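Local coordinates for lactate utilization protein C (Deinococcus radiodurans, PDB 2G40), which may function in L-lactate utilization, as a homodimeric member of the LutC/YkgG family whose biochemical role is not established, at residues 69-79 with 216-224; 127-138 with 162-173. One frame throughout, in Å; residues are numbered along the deposited sequence.

Interaction 1: 69-79 with 216-224; sequences AAYTHVSAAEL and RRLQVIVVG
The chain's last strand, 217-223, runs parallel to strand 70-74, and their backbones are joined from Ala-70 N on Leu-218 O to Gly-224 N on Val-74 O. Ala-70, Thr-72 and Val-74 each use their N-H and their carbonyl to bond to segment 216-224, the alternation expected of parallel strands.

Two side chains add polar links. His-73 NE2 donates to Gly-224 O, 2.7 Å away and close to the ring plane, so the imidazole holds one oxygen of the C-terminal carboxylate; the negative charge there would probably favour a protonated ring. With CG anti to the backbone N (chi1 -172°), the ring leans across Val-222. Gln-219, bent at chi2 (80°), turns its amide forward along its own strand. There NE2 donates to Val-220 O from above the carbonyl plane, making Thr-72 N and Gln-219 NE2 joint donors to one oxygen. Water 1 accepts from the same NE2.

Apolar contacts differ on the two faces. Val-222 spreads its branches: CG1 lies over the His-73 ring, 3.8 Å from its centroid in a CH-pi contact, while CG2 is 3.4 Å from Tyr-71 CE2. Beta-branched valine thus serves two aromatic neighbours at once. On the other face, Ile-221 CG2 meets Val-74 CG2 at 3.7 Å and Leu-79 CD1 at 3.6 Å.

Helix 53-66 covers the face of Tyr-71 and Val-220, through Ile-64, Glu-61 and Leu-65, whereas helix 79-87 packs on Val-74 and Ile-221. Strand 70-74 is outermost in this chain's parallel sheet, and strand 161-167 lies beyond 217-223.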
loop_
_atom_site.group_PDB
_atom_site.type_symbol
_atom_site.label_atom_id
_atom_site.label_comp_id
_atom_site.label_asym_id
_atom_site.label_seq_id
_atom_site.Cartn_x
_atom_site.Cartn_y
_atom_site.Cartn_z
ATOM N N ALA A 69 -12.912 13.096 0.754
ATOM C CA ALA A 69 -13.106 12.568 -0.581
ATOM C C ALA A 69 -14.480 12.940 -1.108
ATOM O O ALA A 69 -15.384 13.291 -0.334
ATOM C CB ALA A 69 -12.933 11.082 -0.583
ATOM N N ALA A 70 -14.634 12.863 -2.425
ATOM C CA ALA A 70 -15.949 12.944 -3.033
ATOM C C ALA A 70 -16.587 11.567 -3.004
ATOM O O ALA A 70 -15.897 10.553 -2.987
ATOM C CB ALA A 70 -15.889 13.472 -4.442
ATOM N N TYR A 71 -17.916 11.544 -2.931
ATOM C CA TYR A 71 -18.661 10.305 -2.828
ATOM C C TYR A 71 -19.966 10.399 -3.612
ATOM O O TYR A 71 -20.700 11.375 -3.487
ATOM C CB TYR A 71 -18.981 9.997 -1.360
ATOM C CG TYR A 71 -19.728 8.695 -1.135
ATOM C CD1 TYR A 71 -21.114 8.640 -1.233
ATOM C CD2 TYR A 71 -19.065 7.547 -0.772
ATOM C CE1 TYR A 71 -21.807 7.458 -1.020
ATOM C CE2 TYR A 71 -19.757 6.353 -0.559
ATOM C CZ TYR A 71 -21.131 6.329 -0.675
ATOM O OH TYR A 71 -21.812 5.151 -0.446
ATOM N N THR A 72 -20.276 9.349 -4.358
ATOM C CA THR A 72 -21.560 9.246 -5.033
ATOM C C THR A 72 -21.952 7.794 -5.098
ATOM O O THR A 72 -21.104 6.927 -5.198
ATOM C CB THR A 72 -21.519 9.883 -6.444
ATOM O OG1 THR A 72 -22.855 9.971 -6.977
ATOM C CG2 THR A 72 -20.640 9.096 -7.377
ATOM N N HIS A 73 -23.248 7.524 -4.997
ATOM C CA HIS A 73 -23.759 6.173 -5.139
ATOM C C HIS A 73 -24.678 6.199 -6.360
ATOM O O HIS A 73 -25.592 6.999 -6.427
ATOM C CB HIS A 73 -24.522 5.739 -3.890
ATOM C CG HIS A 73 -24.927 4.288 -3.891
ATOM N ND1 HIS A 73 -25.492 3.685 -2.792
ATOM C CD2 HIS A 73 -24.839 3.325 -4.840
ATOM C CE1 HIS A 73 -25.755 2.421 -3.068
ATOM N NE2 HIS A 73 -25.368 2.175 -4.305
ATOM N N VAL A 74 -24.376 5.363 -7.345
ATOM C CA VAL A 74 -25.108 5.343 -8.606
ATOM C C VAL A 74 -25.505 3.909 -8.960
ATOM O O VAL A 74 -24.998 2.960 -8.377
ATOM C CB VAL A 74 -24.251 5.977 -9.757
ATOM C CG1 VAL A 74 -23.920 7.422 -9.457
ATOM C CG2 VAL A 74 -22.982 5.157 -10.015
ATOM N N SER A 75 -26.427 3.762 -9.912
ATOM C CA SER A 75 -26.740 2.468 -10.509
ATOM C C SER A 75 -25.653 2.067 -11.496
ATOM O O SER A 75 -24.895 2.910 -11.963
ATOM C CB SER A 75 -28.062 2.544 -11.271
ATOM O OG SER A 75 -27.937 3.431 -12.393
ATOM N N ALA A 76 -25.621 0.783 -11.856
ATOM C CA ALA A 76 -24.700 0.305 -12.898
ATOM C C ALA A 76 -24.848 1.103 -14.185
ATOM O O ALA A 76 -23.848 1.435 -14.823
ATOM C CB ALA A 76 -24.928 -1.152 -13.182
ATOM N N ALA A 77 -26.098 1.393 -14.563
ATOM C CA ALA A 77 -26.409 2.160 -15.766
ATOM C C ALA A 77 -25.836 3.569 -15.713
ATOM O O ALA A 77 -25.443 4.126 -16.736
ATOM C CB ALA A 77 -27.921 2.239 -15.969
ATOM N N GLU A 78 -25.823 4.139 -14.518
ATOM C CA GLU A 78 -25.316 5.486 -14.299
ATOM C C GLU A 78 -23.792 5.539 -14.188
ATOM O O GLU A 78 -23.205 6.616 -14.273
ATOM C CB GLU A 78 -25.946 6.052 -13.023
ATOM C CG GLU A 78 -27.438 6.349 -13.160
ATOM C CD GLU A 78 -28.126 6.641 -11.822
ATOM O OE1 GLU A 78 -27.678 6.149 -10.754
ATOM O OE2 GLU A 78 -29.146 7.356 -11.849
ATOM N N LEU A 79 -23.150 4.392 -13.988
ATOM C CA LEU A 79 -21.722 4.374 -13.684
ATOM C C LEU A 79 -20.842 5.089 -14.716
ATOM O O LEU A 79 -20.080 5.964 -14.339
ATOM C CB LEU A 79 -21.216 2.956 -13.422
ATOM C CG LEU A 79 -19.711 2.801 -13.151
ATOM C CD1 LEU A 79 -19.256 3.579 -11.916
ATOM C CD2 LEU A 79 -19.386 1.359 -12.982
ATOM N N ARG A 216 -4.126 13.621 -4.053
ATOM C CA ARG A 216 -4.702 14.642 -3.194
ATOM C C ARG A 216 -6.211 14.729 -3.366
ATOM O O ARG A 216 -6.899 15.375 -2.569
ATOM C CB ARG A 216 -4.039 15.988 -3.463
ATOM C CG ARG A 216 -2.616 16.027 -2.927
ATOM C CD ARG A 216 -1.885 17.271 -3.292
ATOM N NE ARG A 216 -1.789 17.468 -4.736
ATOM C CZ ARG A 216 -1.151 18.483 -5.312
ATOM N NH1 ARG A 216 -0.530 19.388 -4.586
ATOM N NH2 ARG A 216 -1.129 18.589 -6.637
ATOM N N ARG A 217 -6.712 14.040 -4.389
ATOM C CA ARG A 217 -8.117 14.008 -4.712
ATOM C C ARG A 217 -8.577 12.579 -4.879
ATOM O O ARG A 217 -7.937 11.771 -5.566
ATOM C CB ARG A 217 -8.383 14.802 -5.982
ATOM C CG ARG A 217 -8.000 16.281 -5.859
ATOM C CD ARG A 217 -7.964 16.950 -7.226
ATOM N NE ARG A 217 -9.278 16.838 -7.858
ATOM C CZ ARG A 217 -9.499 16.607 -9.153
ATOM N NH1 ARG A 217 -8.494 16.442 -10.004
ATOM N NH2 ARG A 217 -10.748 16.528 -9.592
ATOM N N LEU A 218 -9.663 12.252 -4.203
ATOM C CA LEU A 218 -10.262 10.940 -4.320
ATOM C C LEU A 218 -11.743 11.088 -4.550
ATOM O O LEU A 218 -12.427 11.855 -3.844
ATOM C CB LEU A 218 -10.000 10.089 -3.069
ATOM C CG LEU A 218 -10.829 8.794 -2.955
ATOM C CD1 LEU A 218 -10.493 7.803 -4.054
ATOM C CD2 LEU A 218 -10.632 8.225 -1.540
ATOM N N GLN A 219 -12.213 10.402 -5.587
ATOM C CA GLN A 219 -13.643 10.257 -5.852
ATOM C C GLN A 219 -13.990 8.802 -5.653
ATOM O O GLN A 219 -13.456 7.939 -6.325
ATOM C CB GLN A 219 -13.980 10.657 -7.279
ATOM C CG GLN A 219 -15.394 10.295 -7.743
ATOM C CD GLN A 219 -16.430 11.272 -7.251
ATOM O OE1 GLN A 219 -16.373 12.446 -7.579
ATOM N NE2 GLN A 219 -17.393 10.790 -6.466
ATOM N N VAL A 220 -14.912 8.546 -4.747
ATOM C CA VAL A 220 -15.455 7.227 -4.549
ATOM C C VAL A 220 -16.805 7.169 -5.244
ATOM O O VAL A 220 -17.661 8.042 -5.073
ATOM C CB VAL A 220 -15.633 6.888 -3.038
ATOM C CG1 VAL A 220 -16.361 5.562 -2.867
ATOM C CG2 VAL A 220 -14.286 6.896 -2.311
ATOM N N ILE A 221 -16.974 6.125 -6.046
ATOM C CA ILE A 221 -18.208 5.863 -6.735
ATOM C C ILE A 221 -18.672 4.500 -6.278
ATOM O O ILE A 221 -18.086 3.480 -6.618
ATOM C CB ILE A 221 -18.060 5.905 -8.278
ATOM C CG1 ILE A 221 -17.510 7.259 -8.719
ATOM C CG2 ILE A 221 -19.420 5.602 -8.965
ATOM C CD1 ILE A 221 -17.403 7.417 -10.225
ATOM N N VAL A 222 -19.721 4.490 -5.458
ATOM C CA VAL A 222 -20.374 3.228 -5.117
ATOM C C VAL A 222 -21.394 2.900 -6.177
ATOM O O VAL A 222 -22.127 3.767 -6.624
ATOM C CB VAL A 222 -21.027 3.283 -3.736
ATOM C CG1 VAL A 222 -21.671 1.915 -3.375
ATOM C CG2 VAL A 222 -20.016 3.708 -2.736
ATOM N N VAL A 223 -21.427 1.636 -6.600
ATOM C CA VAL A 223 -22.332 1.251 -7.644
ATOM C C VAL A 223 -23.199 0.074 -7.205
ATOM O O VAL A 223 -22.697 -0.891 -6.627
ATOM C CB VAL A 223 -21.602 0.984 -9.006
ATOM C CG1 VAL A 223 -20.425 0.081 -8.870
ATOM C CG2 VAL A 223 -22.594 0.468 -10.053
ATOM N N GLY A 224 -24.501 0.208 -7.436
ATOM C CA GLY A 224 -25.412 -0.945 -7.396
ATOM C C GLY A 224 -26.274 -1.031 -6.150
ATOM O O GLY A 224 -26.194 -0.193 -5.245
ATOM O OXT GLY A 224 -27.081 -1.966 -6.015
HETATM O O HOH W 1 -19.416 12.892 -5.858
#

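Interaction 2: 127-138 with 162-173; sequences AVLTGCAVAISE and HICVVREDQIVQ
His-162 meets Thr-130 edge-on: NE2 donates to OG1 at 2.7 Å, exactly in the ring plane. Thr-130 OG1 sits between its own backbone N and carbonyl carbon (chi1 77°), from where it donates a hydrogen bond to Gly-131 O, also at 2.7 Å. The buried hydroxyl is therefore both acceptor and donor, a task suited to threonine.

Ile-163 follows with its N-H on Val-128 O and its carbonyl on Thr-130 N, while its CG2 lies 3.8 Å from Leu-129 CD1. Cys-164 brings SG to 4.1 Å from Cys-132 CB, a small apolar contact. Val-165 N closes the first parallel pairing on Thr-130 O; Val-165 O instead accepts from water 2, which bridges to Cys-132 N and Gln-170 OE1 where the strands part. Val-166 then packs CG2 on Cys-132 SG and CG1 on Ala-135 CB.

Gln-170, the last residue of the 3-10 segment 168-170, links the two strand pairs. Its chain, extended beyond CG (chi2 180°), carries NE2 to 2.7 Å from Cys-132 O, above that carbonyl's plane, with a weak second bond to Ala-133 O. OE1 accepts from Arg-167 N on a lone pair, so an amide, donor and acceptor together, fits this buried place. Pairing resumes, shifted by two residues, as Gln-170 O takes Ala-135 N and Val-172 bonds to Ala-135 and Ser-137. Val-172 CG2 lies 4.0 Å from Ile-136 CG1, and Gln-173 O accepts from Glu-138 N.

Strand 127-130 also borders strand 92-94, and helix 79-87 covers Ala-127 and Ile-163. Helix 53-66 lies on Ala-135 and Ile-171, and strand 134-136 pairs antiparallel with strand 141-144, where Ala-133 and Val-134 both face Ile-143 in a classic beta bulge.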
loop_
_atom_site.group_PDB
_atom_site.type_symbol
_atom_site.label_atom_id
_atom_site.label_comp_id
_atom_site.label_asym_id
_atom_site.label_seq_id
_atom_site.Cartn_x
_atom_site.Cartn_y
_atom_site.Cartn_z
ATOM N N ALA A 127 -6.033 11.520 -13.965
ATOM C CA ALA A 127 -6.689 10.661 -13.011
ATOM C C ALA A 127 -6.307 9.211 -13.277
ATOM O O ALA A 127 -5.794 8.864 -14.343
ATOM C CB ALA A 127 -8.213 10.823 -13.111
ATOM N N VAL A 128 -6.564 8.382 -12.281
ATOM C CA VAL A 128 -6.530 6.947 -12.424
ATOM C C VAL A 128 -7.896 6.434 -11.986
ATOM O O VAL A 128 -8.484 6.932 -11.024
ATOM C CB VAL A 128 -5.399 6.315 -11.579
ATOM C CG1 VAL A 128 -5.525 6.661 -10.056
ATOM C CG2 VAL A 128 -5.343 4.813 -11.812
ATOM N N LEU A 129 -8.367 5.419 -12.695
ATOM C CA LEU A 129 -9.659 4.812 -12.451
ATOM C C LEU A 129 -9.403 3.388 -12.003
ATOM O O LEU A 129 -8.693 2.650 -12.682
ATOM C CB LEU A 129 -10.484 4.809 -13.740
ATOM C CG LEU A 129 -11.780 3.997 -13.703
ATOM C CD1 LEU A 129 -12.752 4.619 -12.716
ATOM C CD2 LEU A 129 -12.399 3.879 -15.055
ATOM N N THR A 130 -9.928 3.009 -10.836
ATOM C CA THR A 130 -9.754 1.642 -10.357
ATOM C C THR A 130 -11.005 1.102 -9.710
ATOM O O THR A 130 -11.880 1.849 -9.272
ATOM C CB THR A 130 -8.623 1.478 -9.278
ATOM O OG1 THR A 130 -9.093 1.944 -7.998
ATOM C CG2 THR A 130 -7.363 2.210 -9.661
ATOM N N GLY A 131 -11.043 -0.221 -9.638
ATOM C CA GLY A 131 -11.923 -0.925 -8.718
ATOM C C GLY A 131 -11.226 -1.034 -7.375
ATOM O O GLY A 131 -10.305 -0.276 -7.053
ATOM N N CYS A 132 -11.669 -1.981 -6.575
ATOM C CA CYS A 132 -10.996 -2.286 -5.316
ATOM C C CYS A 132 -11.256 -3.722 -4.953
ATOM O O CYS A 132 -11.990 -4.425 -5.675
ATOM C CB CYS A 132 -11.497 -1.401 -4.208
ATOM S SG CYS A 132 -13.246 -1.582 -3.814
ATOM N N ALA A 133 -10.657 -4.159 -3.852
ATOM C CA ALA A 133 -10.871 -5.507 -3.353
ATOM C C ALA A 133 -12.061 -5.568 -2.403
ATOM O O ALA A 133 -12.915 -6.474 -2.502
ATOM C CB ALA A 133 -9.631 -6.037 -2.675
ATOM N N VAL A 134 -12.095 -4.608 -1.484
ATOM C CA VAL A 134 -13.129 -4.521 -0.447
ATOM C C VAL A 134 -13.078 -3.133 0.167
ATOM O O VAL A 134 -12.062 -2.434 0.073
ATOM C CB VAL A 134 -12.946 -5.618 0.642
ATOM C CG1 VAL A 134 -11.687 -5.366 1.466
ATOM C CG2 VAL A 134 -14.210 -5.740 1.515
ATOM N N ALA A 135 -14.192 -2.708 0.759
ATOM C CA ALA A 135 -14.211 -1.463 1.498
ATOM C C ALA A 135 -14.830 -1.736 2.846
ATOM O O ALA A 135 -15.659 -2.620 2.983
ATOM C CB ALA A 135 -15.019 -0.394 0.784
ATOM N N ILE A 136 -14.400 -0.964 3.830
ATOM C CA ILE A 136 -14.856 -1.130 5.200
ATOM C C ILE A 136 -15.542 0.150 5.652
ATOM O O ILE A 136 -14.955 1.251 5.650
ATOM C CB ILE A 136 -13.683 -1.449 6.126
ATOM C CG1 ILE A 136 -12.958 -2.717 5.676
ATOM C CG2 ILE A 136 -14.172 -1.593 7.552
ATOM C CD1 ILE A 136 -11.510 -2.723 6.100
ATOM N N SER A 137 -16.799 0.003 6.049
ATOM C CA SER A 137 -17.601 1.154 6.408
ATOM C C SER A 137 -17.125 1.846 7.674
ATOM O O SER A 137 -17.086 3.065 7.722
ATOM C CB SER A 137 -19.076 0.788 6.511
ATOM O OG SER A 137 -19.392 0.036 7.666
ATOM N N GLU A 138 -16.747 1.074 8.693
ATOM C CA GLU A 138 -16.454 1.666 10.012
ATOM C C GLU A 138 -15.297 2.654 9.986
ATOM O O GLU A 138 -15.306 3.646 10.718
ATOM C CB GLU A 138 -16.241 0.588 11.096
ATOM C CG GLU A 138 -14.998 -0.280 10.965
ATOM C CD GLU A 138 -14.790 -1.208 12.158
ATOM O OE1 GLU A 138 -15.349 -0.928 13.236
ATOM O OE2 GLU A 138 -14.062 -2.214 12.030
ATOM N N HIS A 162 -7.658 10.003 -7.842
ATOM C CA HIS A 162 -8.039 8.598 -7.895
ATOM C C HIS A 162 -9.556 8.570 -7.908
ATOM O O HIS A 162 -10.204 9.174 -7.054
ATOM C CB HIS A 162 -7.478 7.891 -6.653
ATOM C CG HIS A 162 -7.725 6.412 -6.587
ATOM N ND1 HIS A 162 -7.450 5.677 -5.458
ATOM C CD2 HIS A 162 -8.218 5.537 -7.496
ATOM C CE1 HIS A 162 -7.760 4.410 -5.671
ATOM N NE2 HIS A 162 -8.239 4.299 -6.899
ATOM N N ILE A 163 -10.102 7.932 -8.929
ATOM C CA ILE A 163 -11.510 7.583 -9.003
ATOM C C ILE A 163 -11.616 6.090 -8.731
ATOM O O ILE A 163 -11.121 5.267 -9.511
ATOM C CB ILE A 163 -12.125 7.862 -10.374
ATOM C CG1 ILE A 163 -11.962 9.352 -10.740
ATOM C CG2 ILE A 163 -13.605 7.473 -10.359
ATOM C CD1 ILE A 163 -12.366 9.699 -12.174
ATOM N N CYS A 164 -12.251 5.748 -7.618
ATOM C CA CYS A 164 -12.292 4.376 -7.170
ATOM C C CYS A 164 -13.732 3.891 -7.136
ATOM O O CYS A 164 -14.582 4.447 -6.419
ATOM C CB CYS A 164 -11.663 4.281 -5.787
ATOM S SG CYS A 164 -11.645 2.628 -5.179
ATOM N N VAL A 165 -14.007 2.857 -7.920
ATOM C CA VAL A 165 -15.369 2.320 -8.041
ATOM C C VAL A 165 -15.490 1.156 -7.074
ATOM O O VAL A 165 -14.704 0.229 -7.129
ATOM C CB VAL A 165 -15.676 1.839 -9.479
ATOM C CG1 VAL A 165 -17.020 1.133 -9.539
ATOM C CG2 VAL A 165 -15.643 2.997 -10.442
ATOM N N VAL A 166 -16.483 1.237 -6.200
ATOM C CA VAL A 166 -16.701 0.265 -5.140
ATOM C C VAL A 166 -18.081 -0.311 -5.364
ATOM O O VAL A 166 -19.055 0.404 -5.323
ATOM C CB VAL A 166 -16.657 0.960 -3.775
ATOM C CG1 VAL A 166 -16.959 -0.056 -2.656
ATOM C CG2 VAL A 166 -15.314 1.666 -3.568
ATOM N N ARG A 167 -18.185 -1.610 -5.616
ATOM C CA ARG A 167 -19.503 -2.206 -5.753
ATOM C C ARG A 167 -20.157 -2.217 -4.386
ATOM O O ARG A 167 -19.479 -2.447 -3.411
ATOM C CB ARG A 167 -19.401 -3.619 -6.266
ATOM C CG ARG A 167 -18.751 -3.744 -7.606
ATOM C CD ARG A 167 -19.119 -5.054 -8.263
ATOM N NE ARG A 167 -18.801 -6.177 -7.392
ATOM C CZ ARG A 167 -17.582 -6.695 -7.254
ATOM N NH1 ARG A 167 -16.555 -6.216 -7.953
ATOM N NH2 ARG A 167 -17.390 -7.712 -6.423
ATOM N N GLU A 168 -21.460 -1.960 -4.313
ATOM C CA GLU A 168 -22.175 -2.018 -3.045
ATOM C C GLU A 168 -21.826 -3.297 -2.268
ATOM O O GLU A 168 -21.592 -3.237 -1.057
ATOM C CB GLU A 168 -23.684 -1.910 -3.270
ATOM C CG GLU A 168 -24.529 -1.952 -2.006
ATOM C CD GLU A 168 -24.865 -3.356 -1.508
ATOM O OE1 GLU A 168 -24.745 -4.346 -2.269
ATOM O OE2 GLU A 168 -25.261 -3.456 -0.329
ATOM N N ASP A 169 -21.745 -4.432 -2.971
ATOM C CA ASP A 169 -21.469 -5.737 -2.347
ATOM C C ASP A 169 -20.035 -5.943 -1.892
ATOM O O ASP A 169 -19.717 -6.965 -1.295
ATOM C CB ASP A 169 -21.901 -6.896 -3.264
ATOM C CG ASP A 169 -21.084 -6.989 -4.548
ATOM O OD1 ASP A 169 -20.037 -6.333 -4.671
ATOM O OD2 ASP A 169 -21.503 -7.738 -5.449
ATOM N N GLN A 170 -19.168 -4.979 -2.164
ATOM C CA GLN A 170 -17.794 -5.026 -1.686
ATOM C C GLN A 170 -17.628 -4.272 -0.372
ATOM O O GLN A 170 -16.535 -4.242 0.195
ATOM C CB GLN A 170 -16.841 -4.393 -2.711
ATOM C CG GLN A 170 -16.592 -5.234 -3.925
ATOM C CD GLN A 170 -15.656 -4.538 -4.868
ATOM O OE1 GLN A 170 -15.969 -3.470 -5.372
ATOM N NE2 GLN A 170 -14.515 -5.137 -5.118
ATOM N N ILE A 171 -18.686 -3.629 0.096
ATOM C CA ILE A 171 -18.590 -2.855 1.320
ATOM C C ILE A 171 -19.001 -3.746 2.495
ATOM O O ILE A 171 -20.088 -4.305 2.488
ATOM C CB ILE A 171 -19.485 -1.617 1.269
ATOM C CG1 ILE A 171 -19.101 -0.724 0.081
ATOM C CG2 ILE A 171 -19.399 -0.878 2.586
ATOM C CD1 ILE A 171 -20.199 0.280 -0.299
ATOM N N VAL A 172 -18.126 -3.881 3.480
ATOM C CA VAL A 172 -18.420 -4.637 4.692
ATOM C C VAL A 172 -18.353 -3.672 5.844
ATOM O O VAL A 172 -17.827 -2.569 5.705
ATOM C CB VAL A 172 -17.425 -5.824 4.922
ATOM C CG1 VAL A 172 -17.486 -6.773 3.743
ATOM C CG2 VAL A 172 -15.994 -5.327 5.148
ATOM N N GLN A 173 -18.885 -4.077 6.980
ATOM C CA GLN A 173 -18.948 -3.174 8.114
ATOM C C GLN A 173 -17.617 -3.034 8.827
ATOM O O GLN A 173 -17.162 -1.918 9.101
ATOM C CB GLN A 173 -20.015 -3.627 9.096
ATOM C CG GLN A 173 -20.030 -2.789 10.356
ATOM C CD GLN A 173 -21.051 -3.245 11.342
ATOM O OE1 GLN A 173 -21.922 -4.065 11.033
ATOM N NE2 GLN A 173 -20.954 -2.718 12.560
HETATM O O HOH W 2 -14.645 -2.426 -7.460
HETATM O O HOH W 3 -14.059 -7.912 -4.501
#

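Interactions 1 and 2 have centres about 9 Å apart and share one parallel sheet, in which strands 217-223 and 161-167 are direct neighbours. Gln-219 N lies 2.8 Å from His-162 O and Ile-221 O 2.8 Å from Val-166 N, both probable hydrogen bonds, while Val-222 CG1 packs 3.6 Å from Val-166 O. The sheet order thus runs 70-74, 217-223, 161-167, 127-130. Along the chain, interaction 2 is nested inside the loop that interaction 1 closes. Helices 53-66 and 79-87 touch both contacts. Only interaction 2 continues into the second, mixed sheet, through strands 134-136 and 171-172.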